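Local coordinates for protein cyclic pyranopterin monophosphate synthase 2 (Mycobacterium tuberculosis, PDB 4FDF) that probably catalyses the conversion of (8S)-3',8-cyclo-7,8-dihydroguanosine 5'-triphosphate to cyclic pyranopterin monophosphate in molybdenum cofactor biosynthesis, at residues L45-Q50 with D137-V142; A76-S81 with L90-V95; V112-T115 with G119-M122; T126-A131 with D149-L154. One frame throughout, in Å; residues are numbered along the deposited sequence.

Interaction 1: residues L45-Q50 with D137-V142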
# COMPACT_ATOMS: atom_id res chain seq x y z
N LEU B 45 20.09 -11.98 -13.62
CA LEU B 45 19.71 -11.22 -14.80
C LEU B 45 20.71 -11.51 -15.93
O LEU B 45 21.90 -11.23 -15.79
CB LEU B 45 19.68 -9.73 -14.49
CG LEU B 45 19.20 -8.83 -15.63
CD1 LEU B 45 17.71 -8.89 -15.77
CD2 LEU B 45 19.65 -7.40 -15.42
N ARG B 46 20.23 -12.09 -17.03
CA ARG B 46 21.10 -12.39 -18.18
C ARG B 46 21.14 -11.20 -19.14
O ARG B 46 20.17 -10.93 -19.85
CB ARG B 46 20.64 -13.65 -18.91
CG ARG B 46 20.23 -14.81 -18.01
CD ARG B 46 21.33 -15.83 -17.83
NE ARG B 46 20.83 -17.05 -17.22
CZ ARG B 46 21.59 -17.96 -16.61
NH1 ARG B 46 22.91 -17.77 -16.52
NH2 ARG B 46 21.04 -19.04 -16.08
N THR B 47 22.25 -10.48 -19.16
CA THR B 47 22.32 -9.26 -19.97
C THR B 47 23.54 -9.22 -20.94
O THR B 47 24.02 -10.26 -21.36
CB THR B 47 22.16 -7.99 -19.09
OG1 THR B 47 22.01 -6.84 -19.93
CG2 THR B 47 23.33 -7.80 -18.13
N SER B 48 24.02 -8.03 -21.29
CA SER B 48 25.09 -7.89 -22.28
C SER B 48 26.36 -7.33 -21.66
O SER B 48 26.32 -6.72 -20.59
CB SER B 48 24.63 -6.97 -23.42
OG SER B 48 24.46 -5.65 -22.93
N ALA B 49 27.49 -7.54 -22.34
CA ALA B 49 28.79 -7.04 -21.89
C ALA B 49 28.75 -5.52 -21.83
O ALA B 49 29.34 -4.91 -20.93
CB ALA B 49 29.91 -7.51 -22.82
N GLN B 50 28.06 -4.92 -22.80
CA GLN B 50 27.82 -3.50 -22.80
C GLN B 50 27.12 -3.02 -21.52
O GLN B 50 27.51 -2.00 -20.94
CB GLN B 50 26.98 -3.10 -24.00
CG GLN B 50 27.13 -1.62 -24.34
CD GLN B 50 26.10 -1.14 -25.32
OE1 GLN B 50 25.35 -1.92 -25.91
NE2 GLN B 50 26.06 0.17 -25.50
N ASP B 137 14.46 -2.72 -15.36
CA ASP B 137 13.97 -1.38 -15.64
C ASP B 137 15.12 -0.40 -15.92
O ASP B 137 14.98 0.50 -16.73
CB ASP B 137 13.11 -0.85 -14.49
CG ASP B 137 12.46 0.49 -14.83
OD1 ASP B 137 11.70 0.54 -15.82
OD2 ASP B 137 12.74 1.49 -14.14
N MET B 138 16.25 -0.59 -15.25
CA MET B 138 17.38 0.30 -15.38
C MET B 138 18.17 0.05 -16.67
O MET B 138 18.86 0.95 -17.16
CB MET B 138 18.32 0.18 -14.17
CG MET B 138 17.67 0.43 -12.81
SD MET B 138 17.31 2.15 -12.42
CE MET B 138 15.85 2.39 -13.39
N ILE B 139 18.07 -1.16 -17.21
CA ILE B 139 18.92 -1.55 -18.34
C ILE B 139 18.17 -1.80 -19.65
O ILE B 139 18.80 -1.97 -20.69
CB ILE B 139 19.87 -2.76 -17.98
CG1 ILE B 139 19.10 -4.09 -17.92
CG2 ILE B 139 20.63 -2.52 -16.69
CD1 ILE B 139 19.24 -4.93 -19.17
N LYS B 140 16.84 -1.83 -19.59
CA LYS B 140 16.04 -2.25 -20.76
C LYS B 140 16.22 -1.38 -22.02
O LYS B 140 15.90 -1.82 -23.12
CB LYS B 140 14.56 -2.41 -20.41
CG LYS B 140 13.83 -1.13 -19.98
CD LYS B 140 12.37 -1.43 -19.71
CE LYS B 140 11.53 -0.17 -19.71
NZ LYS B 140 11.83 0.70 -18.57
N ALA B 141 16.72 -0.16 -21.85
CA ALA B 141 16.95 0.75 -22.97
C ALA B 141 18.24 0.41 -23.74
O ALA B 141 18.35 0.71 -24.93
CB ALA B 141 16.96 2.20 -22.50
N VAL B 142 19.21 -0.20 -23.05
CA VAL B 142 20.45 -0.68 -23.66
C VAL B 142 20.32 -2.14 -24.12
O VAL B 142 20.82 -2.51 -25.18
CB VAL B 142 21.65 -0.55 -22.68
CG1 VAL B 142 22.95 -0.97 -23.36
CG2 VAL B 142 21.77 0.86 -22.14

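Interaction 2: residues A76-S81 with L90-V95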
# COMPACT_ATOMS: atom_id res chain seq x y z
N ALA B 76 10.42 -4.37 -1.14
CA ALA B 76 9.50 -5.41 -1.58
C ALA B 76 9.48 -6.56 -0.60
O ALA B 76 8.43 -7.12 -0.34
CB ALA B 76 9.85 -5.90 -2.99
N ALA B 77 10.64 -6.92 -0.04
CA ALA B 77 10.66 -7.94 1.01
C ALA B 77 9.59 -7.68 2.08
O ALA B 77 8.88 -8.60 2.49
CB ALA B 77 12.03 -8.03 1.66
N LYS B 78 9.49 -6.43 2.52
CA LYS B 78 8.52 -5.99 3.53
C LYS B 78 7.08 -6.04 2.99
O LYS B 78 6.16 -6.24 3.77
CB LYS B 78 8.85 -4.56 4.01
CG LYS B 78 10.18 -4.44 4.77
CD LYS B 78 10.98 -3.19 4.37
CE LYS B 78 10.64 -2.05 5.28
NZ LYS B 78 11.29 -0.79 4.87
N ARG B 79 6.91 -5.86 1.68
CA ARG B 79 5.58 -5.82 1.06
C ARG B 79 5.09 -7.20 0.62
O ARG B 79 4.03 -7.32 0.00
CB ARG B 79 5.57 -4.87 -0.15
CG ARG B 79 6.09 -3.45 0.11
CD ARG B 79 5.31 -2.72 1.22
NE ARG B 79 3.89 -2.52 0.91
CZ ARG B 79 3.37 -1.44 0.32
NH1 ARG B 79 4.14 -0.42 -0.05
NH2 ARG B 79 2.06 -1.39 0.11
N THR B 80 5.85 -8.25 0.95
CA THR B 80 5.50 -9.61 0.54
C THR B 80 4.04 -9.99 0.79
O THR B 80 3.35 -10.43 -0.14
CB THR B 80 6.47 -10.66 1.15
OG1 THR B 80 7.80 -10.40 0.68
CG2 THR B 80 6.06 -12.10 0.74
N SER B 81 3.55 -9.80 2.01
CA SER B 81 2.20 -10.24 2.34
C SER B 81 1.10 -9.41 1.65
O SER B 81 -0.04 -9.86 1.54
CB SER B 81 1.99 -10.34 3.86
OG SER B 81 2.15 -9.09 4.49
N LEU B 90 4.74 -11.06 8.37
CA LEU B 90 5.87 -11.47 9.21
C LEU B 90 6.76 -10.30 9.62
O LEU B 90 6.99 -9.38 8.83
CB LEU B 90 6.69 -12.57 8.52
CG LEU B 90 5.97 -13.91 8.21
CD1 LEU B 90 6.86 -14.86 7.43
CD2 LEU B 90 5.46 -14.57 9.49
N ALA B 91 7.25 -10.33 10.86
CA ALA B 91 8.11 -9.28 11.36
C ALA B 91 9.54 -9.57 10.93
O ALA B 91 10.15 -10.51 11.41
CB ALA B 91 8.02 -9.17 12.88
N LEU B 92 10.04 -8.77 9.99
CA LEU B 92 11.39 -8.99 9.48
C LEU B 92 12.37 -8.21 10.34
O LEU B 92 12.18 -7.02 10.59
CB LEU B 92 11.49 -8.60 8.00
CG LEU B 92 10.42 -9.15 7.04
CD1 LEU B 92 10.72 -8.74 5.60
CD2 LEU B 92 10.29 -10.68 7.14
N THR B 93 13.40 -8.91 10.82
CA THR B 93 14.44 -8.28 11.63
C THR B 93 15.67 -7.85 10.84
O THR B 93 16.52 -7.13 11.36
CB THR B 93 14.85 -9.17 12.84
OG1 THR B 93 14.91 -10.55 12.46
CG2 THR B 93 13.86 -9.00 14.00
N GLY B 94 15.75 -8.27 9.58
CA GLY B 94 16.86 -7.85 8.71
C GLY B 94 16.73 -8.35 7.29
O GLY B 94 16.21 -9.44 7.05
N VAL B 95 17.21 -7.54 6.34
CA VAL B 95 17.13 -7.81 4.91
C VAL B 95 18.38 -7.30 4.20
O VAL B 95 18.67 -6.10 4.24
CB VAL B 95 15.90 -7.12 4.22
CG1 VAL B 95 15.78 -7.58 2.76
CG2 VAL B 95 14.59 -7.39 4.97

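Interaction 3: residues V112-T115 with G119-M122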
# COMPACT_ATOMS: atom_id res chain seq x y z
N VAL B 112 17.23 -12.85 4.34
CA VAL B 112 16.14 -12.33 5.17
C VAL B 112 16.21 -13.00 6.53
O VAL B 112 16.39 -14.22 6.62
CB VAL B 112 14.74 -12.55 4.53
CG1 VAL B 112 13.62 -12.04 5.47
CG2 VAL B 112 14.62 -11.84 3.18
N ARG B 113 16.08 -12.20 7.58
CA ARG B 113 16.03 -12.72 8.95
C ARG B 113 14.75 -12.28 9.65
O ARG B 113 14.24 -11.16 9.42
CB ARG B 113 17.28 -12.31 9.74
CG ARG B 113 18.57 -13.01 9.27
CD ARG B 113 19.86 -12.27 9.66
NE ARG B 113 19.85 -10.87 9.23
CZ ARG B 113 20.54 -10.36 8.21
NH1 ARG B 113 21.35 -11.11 7.47
NH2 ARG B 113 20.43 -9.06 7.93
N SER B 114 14.21 -13.17 10.48
CA SER B 114 12.98 -12.93 11.22
C SER B 114 12.83 -13.82 12.45
O SER B 114 13.25 -14.98 12.46
CB SER B 114 11.77 -13.15 10.31
OG SER B 114 10.56 -12.99 11.05
N THR B 115 12.22 -13.25 13.49
CA THR B 115 11.81 -14.01 14.66
C THR B 115 10.31 -14.17 14.58
O THR B 115 9.57 -13.26 14.98
CB THR B 115 12.19 -13.28 15.96
OG1 THR B 115 13.57 -12.92 15.91
CG2 THR B 115 11.93 -14.18 17.18
N GLY B 119 8.54 -19.80 8.10
CA GLY B 119 9.75 -19.48 7.33
C GLY B 119 9.62 -18.20 6.52
O GLY B 119 8.50 -17.77 6.21
N VAL B 120 10.76 -17.60 6.18
CA VAL B 120 10.81 -16.31 5.47
C VAL B 120 11.36 -16.40 4.04
O VAL B 120 11.88 -15.41 3.49
CB VAL B 120 11.58 -15.22 6.29
CG1 VAL B 120 10.83 -14.89 7.57
CG2 VAL B 120 13.03 -15.63 6.60
N GLU B 121 11.22 -17.58 3.42
CA GLU B 121 11.69 -17.79 2.06
C GLU B 121 10.91 -16.99 1.01
O GLU B 121 11.46 -16.64 -0.02
CB GLU B 121 11.78 -19.28 1.71
CG GLU B 121 10.45 -20.03 1.62
CD GLU B 121 10.00 -20.65 2.94
OE1 GLU B 121 9.29 -21.68 2.88
OE2 GLU B 121 10.32 -20.12 4.02
N MET B 122 9.64 -16.69 1.29
CA MET B 122 8.84 -15.90 0.35
C MET B 122 9.34 -14.47 0.19
O MET B 122 9.42 -13.95 -0.94
CB MET B 122 7.35 -15.91 0.72
CG MET B 122 6.63 -17.25 0.45
SD MET B 122 7.00 -18.05 -1.15
CE MET B 122 6.74 -16.70 -2.32

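Interaction 4: residues T126-A131 with D149-L154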
# COMPACT_ATOMS: atom_id res chain seq x y z
N THR B 126 10.82 -12.72 -3.08
CA THR B 126 10.17 -11.47 -3.52
C THR B 126 11.21 -10.34 -3.73
O THR B 126 11.17 -9.62 -4.74
CB THR B 126 9.06 -11.08 -2.50
OG1 THR B 126 8.04 -12.09 -2.52
CG2 THR B 126 8.44 -9.75 -2.82
N ALA B 127 12.12 -10.21 -2.77
CA ALA B 127 13.24 -9.26 -2.84
C ALA B 127 14.11 -9.51 -4.06
O ALA B 127 14.39 -8.61 -4.84
CB ALA B 127 14.07 -9.34 -1.56
N VAL B 128 14.52 -10.76 -4.26
CA VAL B 128 15.31 -11.13 -5.43
C VAL B 128 14.52 -10.77 -6.67
O VAL B 128 15.03 -10.16 -7.62
CB VAL B 128 15.63 -12.65 -5.42
CG1 VAL B 128 16.02 -13.15 -6.83
CG2 VAL B 128 16.74 -12.96 -4.42
N SER B 129 13.24 -11.10 -6.64
CA SER B 129 12.37 -10.89 -7.76
C SER B 129 12.21 -9.43 -8.11
O SER B 129 12.39 -9.04 -9.28
CB SER B 129 11.03 -11.52 -7.43
OG SER B 129 10.22 -11.52 -8.59
N VAL B 130 11.91 -8.59 -7.11
CA VAL B 130 11.71 -7.16 -7.40
C VAL B 130 13.03 -6.45 -7.73
O VAL B 130 13.05 -5.52 -8.55
CB VAL B 130 10.89 -6.45 -6.28
CG1 VAL B 130 10.84 -4.94 -6.52
CG2 VAL B 130 9.45 -7.02 -6.24
N ALA B 131 14.13 -6.90 -7.13
CA ALA B 131 15.46 -6.37 -7.46
C ALA B 131 15.83 -6.65 -8.92
O ALA B 131 16.45 -5.81 -9.57
CB ALA B 131 16.52 -6.94 -6.52
N ASP B 149 16.29 -15.05 -14.70
CA ASP B 149 16.47 -16.49 -14.68
C ASP B 149 16.76 -17.02 -13.28
O ASP B 149 17.27 -16.28 -12.42
CB ASP B 149 17.66 -16.84 -15.59
CG ASP B 149 17.32 -17.84 -16.68
OD1 ASP B 149 16.14 -18.24 -16.79
OD2 ASP B 149 18.24 -18.21 -17.43
N ASP B 150 16.42 -18.29 -13.07
CA ASP B 150 16.93 -19.10 -11.96
C ASP B 150 16.65 -18.49 -10.57
O ASP B 150 17.51 -18.46 -9.69
CB ASP B 150 18.43 -19.38 -12.19
CG ASP B 150 18.88 -20.74 -11.67
OD1 ASP B 150 18.17 -21.75 -11.87
OD2 ASP B 150 19.97 -20.80 -11.07
N ILE B 151 15.44 -17.97 -10.40
CA ILE B 151 15.01 -17.51 -9.08
C ILE B 151 14.65 -18.71 -8.21
O ILE B 151 13.76 -19.48 -8.54
CB ILE B 151 13.82 -16.52 -9.19
CG1 ILE B 151 14.30 -15.23 -9.87
CG2 ILE B 151 13.20 -16.26 -7.79
CD1 ILE B 151 13.19 -14.35 -10.41
N ARG B 152 15.35 -18.86 -7.09
CA ARG B 152 15.22 -20.07 -6.30
C ARG B 152 15.66 -19.87 -4.85
O ARG B 152 16.41 -18.94 -4.53
CB ARG B 152 16.04 -21.20 -6.94
CG ARG B 152 17.54 -21.04 -6.76
CD ARG B 152 18.33 -21.30 -8.03
NE ARG B 152 19.77 -21.20 -7.78
CZ ARG B 152 20.52 -20.11 -7.96
NH1 ARG B 152 20.00 -18.98 -8.44
NH2 ARG B 152 21.80 -20.17 -7.67
N VAL B 153 15.18 -20.75 -3.98
CA VAL B 153 15.61 -20.76 -2.58
C VAL B 153 16.95 -21.48 -2.46
O VAL B 153 17.13 -22.59 -2.98
CB VAL B 153 14.56 -21.43 -1.67
CG1 VAL B 153 15.10 -21.56 -0.23
CG2 VAL B 153 13.25 -20.62 -1.70
N LEU B 154 17.89 -20.84 -1.79
CA LEU B 154 19.22 -21.40 -1.57
C LEU B 154 19.38 -22.09 -0.23
O LEU B 154 20.14 -23.06 -0.10
CB LEU B 154 20.27 -20.29 -1.69
CG LEU B 154 21.08 -20.15 -2.97
CD1 LEU B 154 20.26 -20.38 -4.24
CD2 LEU B 154 21.79 -18.81 -2.98

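Interaction 1: residues L45-Q50 with D137-V142
Ile139 carries CG1 between its backbone N and carbonyl carbon (chi1 74°), and a chi2 of 100° turns CD1 to Thr47, whose OG1 stands anti to the backbone N (chi1 -170°) and meets that methyl at 3.4 Å. The two side chains meet at an angle, and no hydrogen bond crosses here: the polar partner of Thr47 OG1 is the carboxylate of Asp143, just past the second segment. Leu45 runs alongside Ile139 in the opposite sense, with its CD2 4.2 Å from Ile139 CG1, a looser apolar touch. This is one end of the ferredoxin-like fold, where strand 35-46 leaves the sheet for helix 49-57 and the C-terminal part of helix 121-139 lies over it. Ser48 takes the N-cap position of helix 49-57, its OG accepting from the backbone N of Val51. Toward solvent, the extended Gln50 lays its amide against one methyl of Val142: CG1 of Val142 is 3.6 Å from Gln50 OE1 and 3.9 Å from Gln50 NE2, and the contact is van der Waals. Val142 also packs on Val51 and Leu54 of helix 49-57, while its backbone N bonds to Ile139 O at 3.0 Å.

Interaction 2: residues A76-S81 with L90-V95
Ala77 meets two side chains of the 90-95 segment, and both approaches are apolar. Its CB lies 3.9 Å from CG1 of Val95 and 4.2 Å from CD1 of Leu92, so the small methyl sits within reach of one branch from each. The same Leu92 CD1 comes down on the helix backbone as well, 3.6 Å from Ala77 O. With CG anti to its own carbonyl carbon (chi1 -50°), Leu92 directs this branch at the turn of helix 65-83 formed by Ala77 and Lys78. Ala77 with Leu92 and Val95 is the close part of the contact, joining the helix to the segment that leads into strand 92-101. Both Thr93 and Gly94 pair with Arg113 in a classic beta bulge, and the chain turns a corner at Thr93.

The looser part begins at Lys78, although this residue too is buried. Of its side chain, CG comes to 4.4 Å of Leu92 CD1, a little farther than the backbone N of Lys78 at 4.0 Å. The rest of the chain leads away to a neighbouring subunit, where NZ bonds to the backbone oxygens of Pro85 and Ser81.

Ala77 O is also used inside the helix: Thr80 OG1 donates to it at 2.8 Å from 37° above the carbonyl plane. With no hydrogen bond between the segments, their cohesion is dispersive, and the polar ends are served within the helix or across the subunit interface.

Interaction 3: residues V112-T115 with G119-M122
Val120 supplies every close contact on its side, and apolar packing comes first. Its CG2 methyl lies 3.8 Å from Val112 CG1, the two side chains meeting at an angle, and 3.6 Å from the backbone oxygen of Val112, so one methyl covers both side chain and main chain of the strand. The other branch, CG1, stands anti to the carbonyl carbon of Val120 (chi1 -65°) and presses on Ser114, where CB is only 3.4 Å away, tighter than usual for two carbons. Strand 105-116 and helix 121-139 are joined here by a short connection of the ferredoxin-like fold: Val120 occupies the N-cap position of the helix and folds back onto the strand that the chain has just left, while Val112 also touches Glu123 and Ala124 in the first turn.

Polar interactions run outward from the contact. Ser114 OG, anti to its backbone N (chi1 177°), passes 4.0 Å from Val120 CG1, but its hydrogen bond goes to the backbone oxygen of Ala91. Arg113, whose CB is directed away from the helix, pairs with Asp96 and with Asp28 of a neighbouring subunit. Met122, two residues on from Val120 and predicted to bind substrate along with Glu123, touches Cys87, another predicted substrate residue.

Interaction 4: residues T126-A131 with D149-L154
Val128 and Ile151 bring helix 121-139 down onto strand 147-156, a helix-on-sheet contact of the ferredoxin-like fold. Thr126 opens the helical segment with its CB directed away from the strand, and its backbone oxygen takes the Val130 N-H at 2.7 Å. One turn on from Ala127, whose backbone oxygen in the same way accepts from Ala131 N at 2.9 Å, the helical pattern is unbroken.

Val128 is the first residue to reach the strand. CG1 stands anti to the backbone N (chi1 160°) and comes to 4.1 Å from Ile151 CG1, the two side chains lying flank to flank and pointing opposite ways. Val128 also packs on Ala41 of strand 35-46 and Ala110 of strand 105-116, so it spans several strands of the sheet. Ser129 follows with a looser touch, Ile151 CD1 being about equally far from Ser129 CA (4.4 Å) and Ser129 OG (4.5 Å). Ile151 is thus shared between two successive helix residues, and no hydrogen bond joins the segments.

The strand segment also meets a neighbouring subunit, where Asp149 OD1 accepts from the backbone N of Asp150 of that subunit. Within the segment, Arg152 has its CB directed away from the helix. Asp150 OD2 lies over one face of its guanidinium, toward the rim, with charge attraction only, and Leu154 CD1 lies over the opposite face. At the edge, nearly in plane, Arg152 NH1 donates to Asp150 O at 2.8 Å with an N-H...O angle of 157°.

How the interactions relate
Helix 121-139 threads through three of the contacts: interaction 3 lies at its first turn, interaction 4 along it and interaction 1 toward its C-terminal part, with the centres of interactions 1 and 3 about 30 Å apart. Interactions 1 and 4 meet on adjacent strands, where Arg46 NE pairs with Asp149 OD2 at 2.8 Å. Interactions 2 and 3, centres about 8 Å apart, share neighbouring strands. Helix 65-83 links interaction 2 to interaction 4, Ala77 CB lying 4.0 Å from Ala127 CB. The predicted substrate residues cluster near interactions 2 and 3: Leu92 and Glu123 side chains are about 4 Å apart. Interaction 1 lies far from those of its own chain, although Asp137 and Met138 pack on Met122 and Leu86 of a neighbouring subunit.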